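Local atomic coordinates of carboxynorspermidine decarboxylase (PDB entry 3N29), a protein that catalyses the pyridoxal-5'-phosphate-dependent decarboxylation of carboxynorspermidine, releasing the polyamine norspermidine. Residues 80-84 with 405-409; 99-104 with 128-132; 282-288 with 365-371; 315-320 with 357-361. All blocks are in the same frame, centred on the assembly; numbering follows the deposited sequence.

Contact 1: residues 80-84 with 405-409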
loop_
_atom_site.group_PDB
_atom_site.type_symbol
_atom_site.label_atom_id
_atom_site.label_comp_id
_atom_site.label_asym_id
_atom_site.label_seq_id
_atom_site.Cartn_x
_atom_site.Cartn_y
_atom_site.Cartn_z
ATOM N N ALA A 80 -15.546 2.609 -0.315
ATOM C CA ALA A 80 -15.817 3.977 -0.686
ATOM C C ALA A 80 -16.094 4.047 -2.174
ATOM O O ALA A 80 -15.684 4.999 -2.829
ATOM C CB ALA A 80 -14.630 4.851 -0.286
ATOM N N PHE A 81 -16.727 3.026 -2.741
ATOM C CA PHE A 81 -16.803 2.903 -4.233
ATOM C C PHE A 81 -17.677 4.034 -4.784
ATOM O O PHE A 81 -18.873 4.040 -4.575
ATOM C CB PHE A 81 -17.388 1.555 -4.579
ATOM C CG PHE A 81 -17.163 1.110 -6.006
ATOM C CD1 PHE A 81 -16.095 0.318 -6.339
ATOM C CD2 PHE A 81 -18.059 1.458 -7.006
ATOM C CE1 PHE A 81 -15.912 -0.120 -7.667
ATOM C CE2 PHE A 81 -17.876 1.026 -8.287
ATOM C CZ PHE A 81 -16.781 0.236 -8.605
ATOM N N SER A 82 -17.065 4.985 -5.492
ATOM C CA SER A 82 -17.710 6.269 -5.746
ATOM C C SER A 82 -18.986 6.012 -6.547
ATOM O O SER A 82 -20.046 6.590 -6.271
ATOM C CB SER A 82 -16.732 7.163 -6.494
ATOM O OG SER A 82 -16.421 6.569 -7.727
ATOM N N GLY A 83 -18.911 5.062 -7.474
ATOM C CA GLY A 83 -20.048 4.709 -8.303
ATOM C C GLY A 83 -21.217 4.078 -7.622
ATOM O O GLY A 83 -22.264 3.877 -8.239
ATOM N N ALA A 84 -21.060 3.748 -6.357
ATOM C CA ALA A 84 -22.070 3.013 -5.607
ATOM C C ALA A 84 -22.614 3.849 -4.458
ATOM O O ALA A 84 -23.469 3.400 -3.741
ATOM C CB ALA A 84 -21.437 1.787 -5.028
ATOM N N MET A 405 -18.237 1.758 -16.952
ATOM C CA MET A 405 -16.930 2.255 -16.478
ATOM C C MET A 405 -17.189 3.414 -15.485
ATOM O O MET A 405 -17.779 4.454 -15.850
ATOM C CB MET A 405 -16.107 2.773 -17.660
ATOM C CG MET A 405 -14.667 3.186 -17.310
ATOM S SD MET A 405 -13.600 1.787 -16.879
ATOM C CE MET A 405 -13.195 1.173 -18.418
ATOM N N ILE A 406 -16.776 3.213 -14.235
ATOM C CA ILE A 406 -16.836 4.242 -13.165
ATOM C C ILE A 406 -15.578 5.125 -13.146
ATOM O O ILE A 406 -15.671 6.361 -13.209
ATOM C CB ILE A 406 -17.154 3.619 -11.780
ATOM C CG1 ILE A 406 -18.436 2.753 -11.855
ATOM C CG2 ILE A 406 -17.277 4.722 -10.720
ATOM C CD1 ILE A 406 -19.784 3.556 -12.305
ATOM N N ARG A 407 -14.393 4.491 -13.134
ATOM C CA ARG A 407 -13.120 5.205 -13.209
ATOM C C ARG A 407 -12.168 4.465 -14.052
ATOM O O ARG A 407 -11.951 3.257 -13.855
ATOM C CB ARG A 407 -12.468 5.317 -11.855
ATOM C CG ARG A 407 -13.303 6.136 -10.881
ATOM C CD ARG A 407 -12.564 7.256 -10.303
ATOM N NE ARG A 407 -13.279 7.886 -9.206
ATOM C CZ ARG A 407 -13.918 9.051 -9.282
ATOM N NH1 ARG A 407 -13.977 9.722 -10.418
ATOM N NH2 ARG A 407 -14.511 9.535 -8.214
ATOM N N GLU A 408 -11.641 5.160 -15.062
ATOM C CA GLU A 408 -10.598 4.602 -15.921
ATOM C C GLU A 408 -9.325 5.409 -15.623
ATOM O O GLU A 408 -9.292 6.640 -15.776
ATOM C CB GLU A 408 -10.949 4.728 -17.387
ATOM C CG GLU A 408 -9.940 4.032 -18.307
ATOM C CD GLU A 408 -10.299 4.105 -19.784
ATOM O OE1 GLU A 408 -11.249 4.790 -20.157
ATOM O OE2 GLU A 408 -9.589 3.485 -20.574
ATOM N N PHE A 409 -8.292 4.728 -15.196
ATOM C CA PHE A 409 -7.119 5.420 -14.764
ATOM C C PHE A 409 -6.142 5.689 -15.887
ATOM O O PHE A 409 -6.292 5.169 -16.970
ATOM C CB PHE A 409 -6.510 4.663 -13.567
ATOM C CG PHE A 409 -7.464 4.582 -12.414
ATOM C CD1 PHE A 409 -7.751 5.690 -11.660
ATOM C CD2 PHE A 409 -8.073 3.426 -12.097
ATOM C CE1 PHE A 409 -8.656 5.659 -10.639
ATOM C CE2 PHE A 409 -8.938 3.355 -11.022
ATOM C CZ PHE A 409 -9.245 4.483 -10.306
#

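Contact 2: residues 99-104 with 128-132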
loop_
_atom_site.group_PDB
_atom_site.type_symbol
_atom_site.label_atom_id
_atom_site.label_comp_id
_atom_site.label_asym_id
_atom_site.label_seq_id
_atom_site.Cartn_x
_atom_site.Cartn_y
_atom_site.Cartn_z
ATOM N N GLY A 99 -11.893 11.896 8.996
ATOM C CA GLY A 99 -11.160 13.135 8.788
ATOM C C GLY A 99 -11.744 13.903 7.659
ATOM O O GLY A 99 -12.862 13.550 7.204
ATOM N N LEU A 100 -10.973 14.891 7.186
ATOM C CA LEU A 100 -11.449 15.903 6.223
ATOM C C LEU A 100 -11.758 15.268 4.883
ATOM O O LEU A 100 -12.827 15.489 4.325
ATOM C CB LEU A 100 -10.394 16.985 6.023
ATOM C CG LEU A 100 -10.666 18.128 5.036
ATOM C CD1 LEU A 100 -11.971 18.914 5.342
ATOM C CD2 LEU A 100 -9.407 19.090 4.972
ATOM N N TRP A 101 -10.806 14.461 4.369
ATOM C CA TRP A 101 -10.961 13.934 3.047
ATOM C C TRP A 101 -12.154 12.956 2.979
ATOM O O TRP A 101 -12.929 13.007 1.992
ATOM C CB TRP A 101 -9.656 13.313 2.529
ATOM C CG TRP A 101 -8.611 14.298 2.133
ATOM C CD1 TRP A 101 -8.660 15.659 2.246
ATOM C CD2 TRP A 101 -7.333 14.003 1.554
ATOM N NE1 TRP A 101 -7.498 16.213 1.795
ATOM C CE2 TRP A 101 -6.665 15.215 1.380
ATOM C CE3 TRP A 101 -6.681 12.826 1.222
ATOM C CZ2 TRP A 101 -5.392 15.303 0.829
ATOM C CZ3 TRP A 101 -5.463 12.901 0.659
ATOM C CH2 TRP A 101 -4.816 14.139 0.449
ATOM N N GLU A 102 -12.351 12.097 3.983
ATOM C CA GLU A 102 -13.487 11.204 3.960
ATOM C C GLU A 102 -14.804 11.993 4.116
ATOM O O GLU A 102 -15.759 11.671 3.448
ATOM C CB GLU A 102 -13.411 10.085 5.006
ATOM C CG GLU A 102 -12.516 8.933 4.586
ATOM C CD GLU A 102 -12.486 7.750 5.513
ATOM O OE1 GLU A 102 -13.088 7.814 6.601
ATOM O OE2 GLU A 102 -11.811 6.729 5.177
ATOM N N ALA A 103 -14.815 13.025 4.968
ATOM C CA ALA A 103 -16.024 13.875 5.174
ATOM C C ALA A 103 -16.381 14.561 3.869
ATOM O O ALA A 103 -17.562 14.587 3.465
ATOM C CB ALA A 103 -15.803 14.871 6.298
ATOM N N LYS A 104 -15.400 15.157 3.202
ATOM C CA LYS A 104 -15.680 15.762 1.852
ATOM C C LYS A 104 -16.204 14.769 0.836
ATOM O O LYS A 104 -17.072 15.117 0.039
ATOM C CB LYS A 104 -14.454 16.464 1.265
ATOM C CG LYS A 104 -14.077 17.755 2.041
ATOM C CD LYS A 104 -12.680 18.243 1.742
ATOM C CE LYS A 104 -12.490 18.648 0.319
ATOM N NZ LYS A 104 -13.157 19.883 0.089
ATOM N N GLU A 128 -13.478 23.124 8.493
ATOM C CA GLU A 128 -14.222 22.548 7.406
ATOM C C GLU A 128 -14.926 21.232 7.899
ATOM O O GLU A 128 -16.076 20.974 7.524
ATOM C CB GLU A 128 -13.308 22.330 6.184
ATOM C CG GLU A 128 -14.107 21.935 4.968
ATOM C CD GLU A 128 -13.290 21.818 3.707
ATOM O OE1 GLU A 128 -13.892 21.454 2.678
ATOM O OE2 GLU A 128 -12.068 22.097 3.736
ATOM N N ILE A 129 -14.271 20.464 8.790
ATOM C CA ILE A 129 -14.879 19.245 9.353
ATOM C C ILE A 129 -16.150 19.589 10.132
ATOM O O ILE A 129 -17.208 18.931 9.984
ATOM C CB ILE A 129 -13.884 18.455 10.266
ATOM C CG1 ILE A 129 -12.739 17.847 9.436
ATOM C CG2 ILE A 129 -14.625 17.338 11.086
ATOM C CD1 ILE A 129 -11.490 17.358 10.303
ATOM N N ALA A 130 -16.074 20.655 10.919
ATOM C CA ALA A 130 -17.244 21.162 11.617
ATOM C C ALA A 130 -18.381 21.567 10.670
ATOM O O ALA A 130 -19.515 21.364 11.008
ATOM C CB ALA A 130 -16.890 22.395 12.494
ATOM N N SER A 131 -18.088 22.197 9.540
ATOM C CA SER A 131 -19.192 22.665 8.669
ATOM C C SER A 131 -19.853 21.462 7.985
ATOM O O SER A 131 -21.006 21.509 7.641
ATOM C CB SER A 131 -18.723 23.673 7.598
ATOM O OG SER A 131 -17.712 23.030 6.827
ATOM N N LEU A 132 -19.149 20.352 7.848
ATOM C CA LEU A 132 -19.695 19.210 7.146
ATOM C C LEU A 132 -20.387 18.183 8.065
ATOM O O LEU A 132 -21.326 17.514 7.635
ATOM C CB LEU A 132 -18.595 18.492 6.391
ATOM C CG LEU A 132 -17.972 19.213 5.170
ATOM C CD1 LEU A 132 -16.799 18.375 4.796
ATOM C CD2 LEU A 132 -18.965 19.494 3.979
HETATM O O HOH W 1 -10.669 21.498 1.659
#

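Contact 3: residues 282-288 with 365-371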
loop_
_atom_site.group_PDB
_atom_site.type_symbol
_atom_site.label_atom_id
_atom_site.label_comp_id
_atom_site.label_asym_id
_atom_site.label_seq_id
_atom_site.Cartn_x
_atom_site.Cartn_y
_atom_site.Cartn_z
ATOM N N VAL A 282 -10.655 -8.720 -11.752
ATOM C CA VAL A 282 -10.519 -9.510 -12.934
ATOM C C VAL A 282 -9.232 -9.179 -13.625
ATOM O O VAL A 282 -8.948 -7.993 -13.842
ATOM C CB VAL A 282 -11.716 -9.282 -13.908
ATOM C CG1 VAL A 282 -11.493 -10.220 -15.131
ATOM C CG2 VAL A 282 -13.013 -9.562 -13.147
ATOM N N ALA A 283 -8.422 -10.172 -13.940
ATOM C CA ALA A 283 -7.099 -9.945 -14.514
ATOM C C ALA A 283 -6.969 -10.904 -15.654
ATOM O O ALA A 283 -7.775 -11.856 -15.772
ATOM C CB ALA A 283 -6.033 -10.244 -13.423
ATOM N N SER A 284 -6.011 -10.684 -16.525
ATOM C CA SER A 284 -5.725 -11.621 -17.577
ATOM C C SER A 284 -4.377 -12.315 -17.365
ATOM O O SER A 284 -3.437 -11.687 -16.864
ATOM C CB SER A 284 -5.635 -10.840 -18.938
ATOM O OG SER A 284 -6.941 -10.290 -19.269
ATOM N N VAL A 285 -4.301 -13.553 -17.822
ATOM C CA VAL A 285 -3.027 -14.237 -18.099
ATOM C C VAL A 285 -2.283 -13.602 -19.256
ATOM O O VAL A 285 -2.694 -13.722 -20.385
ATOM C CB VAL A 285 -3.242 -15.763 -18.288
ATOM C CG1 VAL A 285 -1.880 -16.501 -18.449
ATOM C CG2 VAL A 285 -4.177 -16.358 -17.132
ATOM N N VAL A 286 -1.148 -12.967 -18.977
ATOM C CA VAL A 286 -0.311 -12.391 -19.956
ATOM C C VAL A 286 0.750 -13.353 -20.471
ATOM O O VAL A 286 1.098 -13.342 -21.638
ATOM C CB VAL A 286 0.351 -11.113 -19.430
ATOM C CG1 VAL A 286 1.261 -10.445 -20.514
ATOM C CG2 VAL A 286 -0.793 -10.138 -18.932
ATOM N N ASP A 287 1.281 -14.172 -19.592
ATOM C CA ASP A 287 2.285 -15.166 -19.978
ATOM C C ASP A 287 2.194 -16.370 -19.069
ATOM O O ASP A 287 1.710 -16.257 -17.988
ATOM C CB ASP A 287 3.685 -14.564 -19.910
ATOM C CG ASP A 287 4.745 -15.314 -20.797
ATOM O OD1 ASP A 287 4.381 -16.109 -21.669
ATOM O OD2 ASP A 287 5.914 -15.072 -20.566
ATOM N N ILE A 288 2.643 -17.510 -19.550
ATOM C CA ILE A 288 2.739 -18.709 -18.770
ATOM C C ILE A 288 4.153 -19.292 -18.938
ATOM O O ILE A 288 4.611 -19.501 -20.014
ATOM C CB ILE A 288 1.696 -19.726 -19.179
ATOM C CG1 ILE A 288 0.291 -19.187 -18.976
ATOM C CG2 ILE A 288 1.843 -20.950 -18.400
ATOM C CD1 ILE A 288 -0.708 -20.137 -19.296
ATOM N N LYS A 365 -4.686 -20.642 -20.562
ATOM C CA LYS A 365 -4.054 -20.156 -21.759
ATOM C C LYS A 365 -3.833 -18.656 -21.623
ATOM O O LYS A 365 -4.607 -17.963 -20.954
ATOM C CB LYS A 365 -4.956 -20.369 -22.976
ATOM C CG LYS A 365 -5.400 -21.802 -23.202
ATOM C CD LYS A 365 -6.245 -21.921 -24.448
ATOM C CE LYS A 365 -7.320 -23.004 -24.288
ATOM N NZ LYS A 365 -8.576 -22.508 -23.632
ATOM N N ILE A 366 -2.838 -18.165 -22.354
ATOM C CA ILE A 366 -2.640 -16.741 -22.455
ATOM C C ILE A 366 -3.945 -16.097 -22.929
ATOM O O ILE A 366 -4.559 -16.557 -23.878
ATOM C CB ILE A 366 -1.459 -16.381 -23.379
ATOM C CG1 ILE A 366 -0.148 -16.842 -22.677
ATOM C CG2 ILE A 366 -1.516 -14.897 -23.719
ATOM C CD1 ILE A 366 1.173 -16.802 -23.503
ATOM N N GLY A 367 -4.388 -15.082 -22.224
ATOM C CA GLY A 367 -5.587 -14.370 -22.567
ATOM C C GLY A 367 -6.753 -14.767 -21.686
ATOM O O GLY A 367 -7.736 -14.020 -21.582
ATOM N N ASP A 368 -6.665 -15.924 -21.046
ATOM C CA ASP A 368 -7.688 -16.281 -20.074
ATOM C C ASP A 368 -7.860 -15.242 -18.944
ATOM O O ASP A 368 -6.927 -14.541 -18.544
ATOM C CB ASP A 368 -7.431 -17.637 -19.451
ATOM C CG ASP A 368 -7.666 -18.794 -20.383
ATOM O OD1 ASP A 368 -8.156 -18.595 -21.508
ATOM O OD2 ASP A 368 -7.255 -19.916 -19.991
ATOM N N LYS A 369 -9.087 -15.143 -18.436
ATOM C CA LYS A 369 -9.391 -14.199 -17.373
ATOM C C LYS A 369 -9.346 -15.005 -16.053
ATOM O O LYS A 369 -9.979 -16.108 -15.952
ATOM C CB LYS A 369 -10.768 -13.615 -17.556
ATOM C CG LYS A 369 -11.005 -12.897 -18.883
ATOM C CD LYS A 369 -10.471 -11.511 -18.831
ATOM C CE LYS A 369 -11.141 -10.601 -19.796
ATOM N NZ LYS A 369 -10.898 -11.021 -21.198
ATOM N N ILE A 370 -8.640 -14.450 -15.065
ATOM C CA ILE A 370 -8.575 -14.953 -13.665
ATOM C C ILE A 370 -9.377 -13.990 -12.788
ATOM O O ILE A 370 -9.183 -12.732 -12.830
ATOM C CB ILE A 370 -7.191 -14.988 -13.166
ATOM C CG1 ILE A 370 -6.296 -15.818 -14.120
ATOM C CG2 ILE A 370 -7.149 -15.385 -11.696
ATOM C CD1 ILE A 370 -6.595 -17.368 -13.981
ATOM N N VAL A 371 -10.346 -14.535 -12.066
ATOM C CA VAL A 371 -11.285 -13.735 -11.285
ATOM C C VAL A 371 -10.979 -13.962 -9.790
ATOM O O VAL A 371 -11.230 -15.057 -9.216
ATOM C CB VAL A 371 -12.749 -14.103 -11.645
ATOM C CG1 VAL A 371 -13.784 -13.296 -10.801
ATOM C CG2 VAL A 371 -12.955 -13.926 -13.153
HETATM O O HOH W 2 -8.220 -11.500 -21.534
#

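Contact 4: residues 315-320 with 357-361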
loop_
_atom_site.group_PDB
_atom_site.type_symbol
_atom_site.label_atom_id
_atom_site.label_comp_id
_atom_site.label_asym_id
_atom_site.label_seq_id
_atom_site.Cartn_x
_atom_site.Cartn_y
_atom_site.Cartn_z
ATOM N N THR A 315 -4.959 -15.525 1.552
ATOM C CA THR A 315 -4.947 -15.945 0.158
ATOM C C THR A 315 -6.323 -15.753 -0.431
ATOM O O THR A 315 -7.287 -16.275 0.087
ATOM C CB THR A 315 -4.470 -17.454 0.028
ATOM O OG1 THR A 315 -3.199 -17.601 0.653
ATOM C CG2 THR A 315 -4.459 -17.943 -1.415
ATOM N N SER A 316 -6.409 -15.037 -1.554
ATOM C CA SER A 316 -7.687 -14.881 -2.227
ATOM C C SER A 316 -8.178 -16.152 -2.856
ATOM O O SER A 316 -7.398 -16.916 -3.433
ATOM C CB SER A 316 -7.583 -13.790 -3.283
ATOM O OG SER A 316 -8.846 -13.531 -3.907
ATOM N N GLU A 317 -9.497 -16.331 -2.811
ATOM C CA GLU A 317 -10.122 -17.363 -3.586
ATOM C C GLU A 317 -10.172 -16.872 -5.030
ATOM O O GLU A 317 -10.122 -15.624 -5.311
ATOM C CB GLU A 317 -11.533 -17.686 -3.061
ATOM C CG GLU A 317 -11.583 -18.226 -1.619
ATOM C CD GLU A 317 -11.162 -19.694 -1.443
ATOM O OE1 GLU A 317 -10.921 -20.421 -2.488
ATOM O OE2 GLU A 317 -11.075 -20.122 -0.240
ATOM N N VAL A 318 -10.187 -17.828 -5.945
ATOM C CA VAL A 318 -10.281 -17.578 -7.372
ATOM C C VAL A 318 -11.431 -18.361 -7.948
ATOM O O VAL A 318 -11.629 -19.565 -7.578
ATOM C CB VAL A 318 -8.964 -17.960 -8.078
ATOM C CG1 VAL A 318 -9.115 -18.041 -9.612
ATOM C CG2 VAL A 318 -7.855 -16.966 -7.653
ATOM N N LEU A 319 -12.227 -17.690 -8.772
ATOM C CA LEU A 319 -13.416 -18.331 -9.364
ATOM C C LEU A 319 -12.999 -19.580 -10.166
ATOM O O LEU A 319 -12.038 -19.515 -10.924
ATOM C CB LEU A 319 -14.115 -17.371 -10.273
ATOM C CG LEU A 319 -15.355 -17.832 -11.022
ATOM C CD1 LEU A 319 -16.602 -18.059 -10.102
ATOM C CD2 LEU A 319 -15.663 -16.797 -12.143
ATOM N N ASN A 320 -13.715 -20.696 -9.932
ATOM C CA ASN A 320 -13.485 -21.990 -10.570
ATOM C C ASN A 320 -12.157 -22.613 -10.231
ATOM O O ASN A 320 -11.711 -23.475 -10.936
ATOM C CB ASN A 320 -13.594 -21.920 -12.106
ATOM C CG ASN A 320 -14.940 -21.429 -12.570
ATOM O OD1 ASN A 320 -15.965 -21.807 -12.022
ATOM N ND2 ASN A 320 -14.944 -20.514 -13.552
ATOM N N GLU A 357 -0.835 -20.949 -5.077
ATOM C CA GLU A 357 -0.890 -22.041 -6.021
ATOM C C GLU A 357 -2.327 -22.558 -6.048
ATOM O O GLU A 357 -2.910 -22.755 -4.978
ATOM C CB GLU A 357 0.018 -23.192 -5.557
ATOM C CG GLU A 357 0.192 -24.205 -6.598
ATOM C CD GLU A 357 0.964 -25.461 -6.104
ATOM O OE1 GLU A 357 0.913 -26.517 -6.819
ATOM O OE2 GLU A 357 1.547 -25.393 -4.997
ATOM N N TYR A 358 -2.910 -22.664 -7.240
ATOM C CA TYR A 358 -4.315 -22.992 -7.374
ATOM C C TYR A 358 -4.513 -24.108 -8.390
ATOM O O TYR A 358 -3.698 -24.278 -9.342
ATOM C CB TYR A 358 -5.093 -21.756 -7.872
ATOM C CG TYR A 358 -5.047 -20.497 -7.016
ATOM C CD1 TYR A 358 -6.127 -20.129 -6.243
ATOM C CD2 TYR A 358 -3.911 -19.662 -6.992
ATOM C CE1 TYR A 358 -6.108 -18.971 -5.483
ATOM C CE2 TYR A 358 -3.892 -18.462 -6.200
ATOM C CZ TYR A 358 -4.989 -18.138 -5.456
ATOM O OH TYR A 358 -4.990 -16.972 -4.718
ATOM N N ALA A 359 -5.598 -24.855 -8.187
ATOM C CA ALA A 359 -5.965 -25.970 -8.983
ATOM C C ALA A 359 -7.149 -25.528 -9.824
ATOM O O ALA A 359 -8.129 -24.988 -9.257
ATOM C CB ALA A 359 -6.410 -27.131 -8.111
ATOM N N PHE A 360 -7.033 -25.778 -11.133
ATOM C CA PHE A 360 -8.096 -25.534 -12.114
ATOM C C PHE A 360 -8.535 -26.855 -12.782
ATOM O O PHE A 360 -7.755 -27.826 -12.790
ATOM C CB PHE A 360 -7.593 -24.560 -13.197
ATOM C CG PHE A 360 -7.250 -23.178 -12.689
ATOM C CD1 PHE A 360 -8.162 -22.124 -12.811
ATOM C CD2 PHE A 360 -6.010 -22.906 -12.125
ATOM C CE1 PHE A 360 -7.843 -20.827 -12.400
ATOM C CE2 PHE A 360 -5.710 -21.623 -11.672
ATOM C CZ PHE A 360 -6.613 -20.593 -11.789
ATOM N N ASP A 361 -9.759 -26.864 -13.345
ATOM C CA ASP A 361 -10.317 -27.995 -14.130
ATOM C C ASP A 361 -9.780 -28.137 -15.543
ATOM O O ASP A 361 -10.022 -29.151 -16.194
ATOM C CB ASP A 361 -11.815 -27.774 -14.359
ATOM C CG ASP A 361 -12.623 -28.102 -13.165
ATOM O OD1 ASP A 361 -12.039 -28.431 -12.109
ATOM O OD2 ASP A 361 -13.864 -28.066 -13.285
HETATM O O HOH W 3 -3.941 -14.361 -2.830
HETATM O O HOH W 4 -11.353 -24.553 -13.291
#

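Contact 1: residues 80-84 with 405-409
The phenyl ring of Phe81 and the guanidinium of Arg407 are the flat groups that take part in the contact, and each meets its partner obliquely. Phe81 CE2 lies 4.0 Å from Ile406 CG1, while the in-plane edge of the ring is met from its own segment by Ala84 N. The contact ties the loop after barrel strand 71-75 to the C-terminal sheet domain, where Ile406 and Arg407 both face Leu394 in a classic beta bulge. Such a bulge turns two neighbouring residues to one side, so the isoleucine and the arginine can both address the 80-84 loop. The guanidinium lies near Ser82 OG, with NH2 of Arg407 3.6 Å from that hydroxyl; no hydrogen bond joins the two at this distance, and Arg407 NH2 is hydrogen-bonded to Tyr109 OH. Phe81 swings its ring away from its own backbone N (chi1 -163°), which takes it among Leu49, Ile376 and Ile380; a large aromatic suits this buried seam. Ser82, small and with its hydroxyl tucked between backbone N and carbonyl carbon (chi1 62°), fits between Ile406 and Arg407, and its backbone is hydrogen-bonded to the second subunit. The loop holds its shape by a tight turn in which Ala84 N bonds Phe81 O at 2.8 Å. Branched Ile406 uses both arms, CG1 for the ring and CG2 for the loop. Gly83 has no side chain to hold the sheet domain off, and its backbone N lies 3.6 Å from Ile406 CG2.

Contact 2: residues 99-104 with 128-132
Lys104 and Glu128 meet in a salt bridge, Lys104 NZ standing 3.1 Å from Glu128 OE1 on the syn side and 21° out of the carboxylate plane. The two side chains cross at about a right angle. The extended glutamate also passes over a methyl group of Leu100, whose CD1 is 3.6 Å from Glu128 OE2, so an apolar branch flanks the charged group. A water donates a hydrogen bond to Glu128 OE2 at 2.6 Å and accepts a weak one from Lys104 NZ, so it spans the pair. Beside the ion pair the packing is hydrocarbon: Leu132 CD1 lies 3.9 Å from Ala103 CB and equally near the CG methylene of Lys104, and Ile129 CG1 lies 4.2 Å from Leu100 CB. Alanine suits position 103 because its small side chain lets Leu132 CD1 come close to the helix backbone, at Lys104 N. Bends at chi3 (64°) and chi4 fold the lysine's end back to the glutamate. Further out, Gly99 provides the N-cap of helix 100-109, and Ser131 OG bonds Glu128 O within the other helix. Ala103 and Ile129 both rest on Thr116 of strand 113-118, the strand joining these successive helices on the outside of the beta/alpha barrel; their short axes run 31° apart in direction. The lysine ammonium has two partners, Glu128 in its own chain and, through a cation-pi contact, the Tyr411 ring of the second subunit, and its positive charge would probably favour an ionised Glu128.

Contact 3: residues 282-288 with 365-371
Backbone hydrogen bonds join Ala283 to Ile370 in both directions: Ala283 N to Ile370 O at 2.9 Å and Ile370 N to Ala283 O at 2.8 Å. This is an antiparallel hydrogen-bonded pair, flanked by the non-hydrogen-bonded pairs Val282-Val371 and Ser284-Lys369. Two more bonds carry the connection into the turn, Val285 N to Asp368 O, nearly straight at 164°, and Gly367 N to Val285 O. The type II turn from Lys365 to Asp368 has glycine at its third position, where the positive phi of 102° suits a residue without a side chain. Asp368 steadies it by taking a bond from Lys365 N on OD2 at 2.7 Å, the donor standing above the carboxylate plane.

Apolar contacts fall on either side of the strand pair. Val285 CG2, placed opposite its own carbonyl carbon, is set 3.7 Å from Ile370 CG1 on one face, while Val282 CG1 lies 4.0 Å from the CD methylene of Lys369 on the other. Beyond the pairing, Ile288 and Ile366 meet through their CG1 atoms.

A water bonds Ser284 OG, Gly367 O and Lys369 NZ, its distance to the lysine being 2.7 Å. The same hydroxyl also bonds Thr44 OG1, and the ammonium bonds Glu40 O.

Strand 279-290 has strands 46-50, 294-298 and 369-372 as antiparallel neighbours. Leu298 meets Val285 and Ile370, and Val286 and Asp287 form a classic bulge opposite Ile297. There Asp287 OD2 is hydrogen-bonded to Ser140 OG of the second subunit, bringing this part of the strand to the dimer interface.

Contact 4: residues 315-320 with 357-361
A chi1 of -59° sets Tyr358 CG opposite its own carbonyl carbon and sends the ring off strand 354-360 toward the 315-320 loop, where the hydroxyl reaches Ser316. Phe360, two residues on and with nearly the same torsions, lifts its ring beside it. Val318 answers from the loop with its two methyl groups split between the rings: CG2 lies 3.4 Å from Tyr358 CE1, and CG1 lies 4.1 Å from Phe360 CE1. Both approaches are oblique, with the valine crossing each aromatic side chain at about a right angle. A beta-branched residue suits the site because its short fork can touch two rings from one backbone position.

The polar bond is that of Tyr358 OH to Ser316 O, 2.7 Å long. The donor lies in the carbonyl plane, on a lone pair, and the oxygen sits at the edge of the ring; this fixes the phenol end of a buried side chain and gives the carbonyl of Ser316 a partner. Thr315 turns its methyl, CG2, to the same hydroxyl at 3.5 Å. Waters close the ends: one accepts from Ser316 N and donates a weak bond to Tyr358 OH, and another donates to Asn320 O at 2.6 Å while accepting from Asp361 N.

The loop leads from helix 307-311 into strand 321-325, the antiparallel neighbour of strand 354-360. Ile323 backs Tyr358 there, strand 340-345 supports the rings through Leu344 and Tyr342, and Phe372 of strand 369-372 packs against Val318.

Along the chain, contact 1 encloses the other three: contact 2 closes first, then contact 3 opens and contact 4 falls within its span. Contact 2 lies on the outer helices of the beta/alpha barrel, whereas contacts 3 and 4 belong to the C-terminal sheet domain, their centres about 41 Å from it. Contact 1 bridges the two domains, about 21 Å from contact 2 and 23 Å from contact 3, centre to centre. Contacts 3 and 4, centres about 13 Å apart, touch: Val371 O probably accepts a hydrogen bond from Leu319 N, and Ile370 packs on Phe360. Contacts 1, 2 and 3 all meet the second subunit, whereas no other chain touches contact 4.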